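Local coordinates for 75aa long hypothetical regulatory protein AsnC (Pyrococcus horikoshii, PDB 2CVI) that is of uncharacterised function but self-associates and, as a stand-alone Lrp/AsnC ligand-binding domain, may bind small effector molecules such as amino acids, at residues A[4-9]-A[40-45]; A[16-21]-A[63-68]. All coordinates share one frame; numbering follows the deposited sequence.

Contact 1: A[4-9]-A[40-45]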
# COMPACT_ATOMS: atom_id res chain seq x y z
N ALA A 4 -3.59 -4.48 -8.24
CA ALA A 4 -3.81 -3.10 -7.83
C ALA A 4 -3.96 -2.98 -6.32
O ALA A 4 -4.26 -3.94 -5.64
CB ALA A 4 -5.10 -2.55 -8.51
N PHE A 5 -3.68 -1.79 -5.81
CA PHE A 5 -3.89 -1.51 -4.39
C PHE A 5 -5.00 -0.49 -4.32
O PHE A 5 -4.95 0.54 -5.01
CB PHE A 5 -2.63 -0.91 -3.76
CG PHE A 5 -1.59 -1.92 -3.46
CD1 PHE A 5 -1.56 -2.55 -2.22
CD2 PHE A 5 -0.68 -2.29 -4.44
CE1 PHE A 5 -0.66 -3.54 -1.95
CE2 PHE A 5 0.26 -3.29 -4.21
CZ PHE A 5 0.27 -3.94 -2.95
N ILE A 6 -6.03 -0.79 -3.53
CA ILE A 6 -7.14 0.15 -3.38
C ILE A 6 -7.00 0.78 -1.99
O ILE A 6 -7.01 0.05 -0.98
CB ILE A 6 -8.50 -0.56 -3.48
CG1 ILE A 6 -8.67 -1.33 -4.80
CG2 ILE A 6 -9.62 0.53 -3.40
CD1 ILE A 6 -9.93 -2.20 -4.83
N LEU A 7 -6.85 2.10 -1.92
CA LEU A 7 -6.70 2.83 -0.65
C LEU A 7 -8.09 3.32 -0.30
O LEU A 7 -8.75 3.93 -1.14
CB LEU A 7 -5.71 4.00 -0.80
CG LEU A 7 -4.20 3.79 -1.00
CD1 LEU A 7 -3.57 3.27 0.26
CD2 LEU A 7 -3.91 2.91 -2.20
N MET A 8 -8.53 3.07 0.93
CA MET A 8 -9.89 3.39 1.34
C MET A 8 -10.05 4.26 2.56
O MET A 8 -9.27 4.15 3.51
CB MET A 8 -10.66 2.10 1.61
CG MET A 8 -10.52 1.02 0.49
SD MET A 8 -11.55 -0.40 0.94
CE MET A 8 -11.33 -1.44 -0.58
N VAL A 9 -11.07 5.12 2.51
CA VAL A 9 -11.49 5.96 3.64
C VAL A 9 -12.75 5.27 4.12
O VAL A 9 -13.64 4.93 3.34
CB VAL A 9 -11.82 7.40 3.20
CG1 VAL A 9 -12.42 8.17 4.40
CG2 VAL A 9 -10.61 8.08 2.67
N LEU A 40 -7.74 1.96 5.21
CA LEU A 40 -7.59 0.56 4.83
C LEU A 40 -6.88 0.48 3.49
O LEU A 40 -7.09 1.32 2.63
CB LEU A 40 -8.98 -0.12 4.72
CG LEU A 40 -9.17 -1.62 4.47
CD1 LEU A 40 -8.44 -2.43 5.55
CD2 LEU A 40 -10.68 -1.95 4.49
N ILE A 41 -6.00 -0.50 3.35
CA ILE A 41 -5.31 -0.73 2.07
C ILE A 41 -5.57 -2.18 1.70
O ILE A 41 -5.37 -3.08 2.50
CB ILE A 41 -3.82 -0.56 2.16
CG1 ILE A 41 -3.47 0.88 2.46
CG2 ILE A 41 -3.17 -0.98 0.77
CD1 ILE A 41 -1.99 1.10 2.55
N VAL A 42 -6.02 -2.40 0.47
CA VAL A 42 -6.33 -3.74 0.02
C VAL A 42 -5.61 -4.03 -1.29
O VAL A 42 -5.50 -3.15 -2.17
CB VAL A 42 -7.86 -3.89 -0.15
CG1 VAL A 42 -8.55 -3.27 1.10
CG2 VAL A 42 -8.35 -3.23 -1.42
N LYS A 43 -5.03 -5.22 -1.41
CA LYS A 43 -4.33 -5.62 -2.64
C LYS A 43 -5.31 -6.54 -3.35
O LYS A 43 -5.77 -7.53 -2.78
CB LYS A 43 -3.00 -6.39 -2.39
CG LYS A 43 -2.18 -6.60 -3.69
CD LYS A 43 -0.90 -7.45 -3.49
CE LYS A 43 -0.03 -7.48 -4.74
NZ LYS A 43 1.00 -8.56 -4.61
N VAL A 44 -5.62 -6.21 -4.60
CA VAL A 44 -6.52 -7.04 -5.41
C VAL A 44 -5.84 -7.48 -6.70
O VAL A 44 -4.91 -6.84 -7.21
CB VAL A 44 -7.79 -6.29 -5.81
CG1 VAL A 44 -8.61 -5.93 -4.60
CG2 VAL A 44 -7.44 -5.04 -6.57
N GLU A 45 -6.29 -8.63 -7.18
CA GLU A 45 -5.86 -9.17 -8.48
C GLU A 45 -7.15 -9.54 -9.23
O GLU A 45 -8.05 -10.19 -8.68
CB GLU A 45 -4.94 -10.40 -8.30
CG GLU A 45 -3.60 -10.06 -7.64
CD GLU A 45 -2.74 -11.28 -7.30
OE1 GLU A 45 -3.29 -12.39 -7.21
OE2 GLU A 45 -1.52 -11.11 -7.12

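Contact 2: A[16-21]-A[63-68]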
# COMPACT_ATOMS: atom_id res chain seq x y z
N ARG A 16 -12.43 -3.29 10.55
CA ARG A 16 -12.30 -4.73 10.64
C ARG A 16 -13.48 -5.47 10.03
O ARG A 16 -13.28 -6.53 9.41
CB ARG A 16 -12.10 -5.16 12.11
CG ARG A 16 -10.75 -4.79 12.74
CD ARG A 16 -10.62 -5.47 14.12
NE ARG A 16 -9.27 -5.43 14.68
CZ ARG A 16 -8.91 -6.03 15.81
NH1 ARG A 16 -9.79 -6.73 16.51
NH2 ARG A 16 -7.65 -5.94 16.24
N GLU A 17 -14.70 -4.94 10.23
CA GLU A 17 -15.94 -5.53 9.69
C GLU A 17 -15.82 -5.57 8.18
O GLU A 17 -16.11 -6.60 7.55
CB GLU A 17 -17.17 -4.67 10.03
CG GLU A 17 -18.40 -4.97 9.14
CD GLU A 17 -19.61 -4.06 9.40
OE1 GLU A 17 -20.50 -3.98 8.53
OE2 GLU A 17 -19.69 -3.44 10.47
N VAL A 18 -15.41 -4.44 7.62
CA VAL A 18 -15.21 -4.28 6.18
C VAL A 18 -14.02 -5.14 5.75
O VAL A 18 -14.07 -5.78 4.72
CB VAL A 18 -14.91 -2.77 5.80
CG1 VAL A 18 -14.30 -2.68 4.39
CG2 VAL A 18 -16.20 -1.96 5.85
N MET A 19 -12.95 -5.12 6.54
CA MET A 19 -11.74 -5.88 6.24
C MET A 19 -12.11 -7.37 6.11
O MET A 19 -11.69 -8.05 5.18
CB MET A 19 -10.70 -5.66 7.37
CG MET A 19 -9.33 -5.03 6.98
SD MET A 19 -7.93 -6.15 7.47
CE MET A 19 -8.39 -6.66 9.10
N GLU A 20 -12.93 -7.87 7.02
CA GLU A 20 -13.29 -9.27 6.91
C GLU A 20 -14.20 -9.55 5.73
O GLU A 20 -14.08 -10.60 5.08
CB GLU A 20 -13.86 -9.79 8.21
CG GLU A 20 -12.76 -9.87 9.27
CD GLU A 20 -11.45 -10.48 8.73
OE1 GLU A 20 -10.46 -9.72 8.58
OE2 GLU A 20 -11.41 -11.71 8.44
N LYS A 21 -15.11 -8.63 5.43
CA LYS A 21 -15.95 -8.85 4.26
C LYS A 21 -15.10 -8.76 3.01
O LYS A 21 -15.33 -9.49 2.05
CB LYS A 21 -17.06 -7.81 4.15
CG LYS A 21 -18.22 -8.01 5.12
CD LYS A 21 -19.29 -6.92 4.86
CE LYS A 21 -20.56 -7.14 5.68
NZ LYS A 21 -20.44 -6.88 7.14
N MET A 63 -20.87 -1.92 0.31
CA MET A 63 -20.45 -1.62 1.67
C MET A 63 -20.41 -0.11 1.84
O MET A 63 -19.37 0.52 1.66
CB MET A 63 -19.06 -2.22 1.94
CG MET A 63 -19.09 -3.74 1.90
SD MET A 63 -17.45 -4.49 1.80
CE MET A 63 -17.12 -4.12 0.09
N PRO A 64 -21.54 0.51 2.21
CA PRO A 64 -21.52 1.97 2.37
C PRO A 64 -20.60 2.51 3.45
O PRO A 64 -20.38 3.72 3.56
CB PRO A 64 -23.00 2.31 2.58
CG PRO A 64 -23.57 1.07 3.22
CD PRO A 64 -22.87 -0.07 2.47
N GLU A 65 -20.02 1.60 4.23
CA GLU A 65 -19.06 2.00 5.25
C GLU A 65 -17.79 2.54 4.55
O GLU A 65 -17.00 3.29 5.13
CB GLU A 65 -18.67 0.80 6.12
CG GLU A 65 -19.78 0.21 6.98
CD GLU A 65 -20.71 -0.71 6.25
OE1 GLU A 65 -20.46 -1.03 5.07
OE2 GLU A 65 -21.72 -1.15 6.86
N ILE A 66 -17.59 2.13 3.30
CA ILE A 66 -16.43 2.60 2.55
C ILE A 66 -16.85 3.90 1.84
O ILE A 66 -17.68 3.89 0.92
CB ILE A 66 -15.97 1.55 1.52
CG1 ILE A 66 -15.58 0.25 2.23
CG2 ILE A 66 -14.79 2.10 0.74
CD1 ILE A 66 -15.30 -0.94 1.32
N GLN A 67 -16.29 5.02 2.28
CA GLN A 67 -16.66 6.35 1.77
C GLN A 67 -15.89 6.89 0.59
O GLN A 67 -16.41 7.71 -0.19
CB GLN A 67 -16.59 7.37 2.95
CG GLN A 67 -17.42 6.98 4.13
CD GLN A 67 -17.20 7.89 5.33
OE1 GLN A 67 -16.16 8.53 5.44
NE2 GLN A 67 -18.17 7.92 6.23
N MET A 68 -14.64 6.44 0.43
CA MET A 68 -13.82 6.93 -0.66
C MET A 68 -12.75 5.90 -0.97
O MET A 68 -12.26 5.22 -0.08
CB MET A 68 -13.15 8.27 -0.27
CG MET A 68 -12.41 8.98 -1.41
SD MET A 68 -10.67 8.51 -1.57
CE MET A 68 -9.83 9.84 -0.60

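Contact 1: A[4-9]-A[40-45]
Ala4 and Val44 begin an antiparallel ladder, exchanging two backbone hydrogen bonds; Val44 N to Ala4 O measures 2.8 Å and is close to straight at 170°. Their side chains share one face of the sheet, where Ala4 CB meets Val44 CG2. Phe5, on the other face, pairs with Lys43 without backbone bonds. With Phe5 CG beside its backbone N (chi1 -78°), the ring swings toward the 40-45 strand. Lys43 CG sits over one ring face, offset toward the rim, in a CH-pi contact 4.0 Å from the centroid of the Phe5 ring, and the extended chain runs on past CZ. Ile41 CG2 lies at the ring edge, near its plane, 3.7 Å from Phe5 CD1. An alanine at this position would probably leave Lys43 CG without the ring face beneath it and open a gap beside Ile41 CG2. Ile6 returns to the Ala4 face, forming the next hydrogen-bonded pair with Val42; Ile6 CB presses tightly on Val42 CG2 at 3.4 Å, while its CD1 reaches on to Val44 CG1. Leu7 and Ile41 lie side by side on the Phe5 face. Met8 closes the ladder with Leu40 through a 2.8 Å bond from Met8 N to Leu40 O and a longer return bond. Its extended thioether lies beside Leu40, then sets Met8 CE across the two methyls of Val42, 3.6 Å from Val42 CG2. The pair of strands forms the middle of a four-stranded antiparallel sheet. Helices 15-23 and 49-59 cover the Ala4, Ile6 and Met8 face; on the other, Phe5 and Ile41 meet the second subunit, whose Tyr32 packs edge-to-face with Phe5 and hydrogen-bonds Lys43 NZ.

Contact 2: A[16-21]-A[63-68]
A type I beta turn from Met63 to Ile66, leading into strand 66-77, faces one side of helix 15-23 and illustrates how a turn can be seated on a helix by side chains alone. The turn is closed by its own bond, Ile66 N to Met63 O at 2.9 Å. Val18 is the apolar centre of the contact, and its two methyls divide the work. Val18 CG1, anti to the backbone N (chi1 163°), meets the end of Ile66 at CD1, 3.7 Å away, the two side chains crossing at a slant. Val18 CG2 meets Glu65 CB, also at 3.7 Å, the two side chains running antiparallel past one another. One helical turn on, Lys21 CB lies 4.1 Å from Met63 SD, which is carried there by a chain with CG beside the backbone N (chi1 -65°) and extended at chi2. The outer margin is charged. Glu17 OE1 comes within 3.5 Å of Glu65 OE2, with the carboxylate planes 61° apart, an approach of like charges that is likely to be unfavourable by itself. Lys21 NZ probably eases it, since it forms a salt bridge to the same Glu17 OE1 at 3.2 Å, reaching the anti side of the carboxylate from out of its plane. Glu65 also packs against Lys14, and Met63 against Met25, a residue of the potassium site. An apolar patch edged by charged side chains thus joins the first helix to the turn before the last strand, within the ferredoxin-like alpha/beta fold that characterises the Lrp/AsnC ligand-binding domain and the dimeric alpha/beta barrel clan.

How the contacts relate
From the N terminus, strand 2-10 leads straight into helix 15-23, so the first halves of both contacts come early. Contact 1 closes its loop when the chain returns through strands 28-33 and 40-46; contact 2 closes only after helix 49-59, at the turn entering strand 66-77. The segments alternate, so the two closures cross. They also touch: Val9 N and O probably hydrogen-bond Met68 O and Gln67 N, respectively, at a classic beta bulge, and Leu40 packs against Val18 and Met19. Contact 1 thus supplies the middle of the sheet, while contact 2 ties the first helix to the start of strand 66-77.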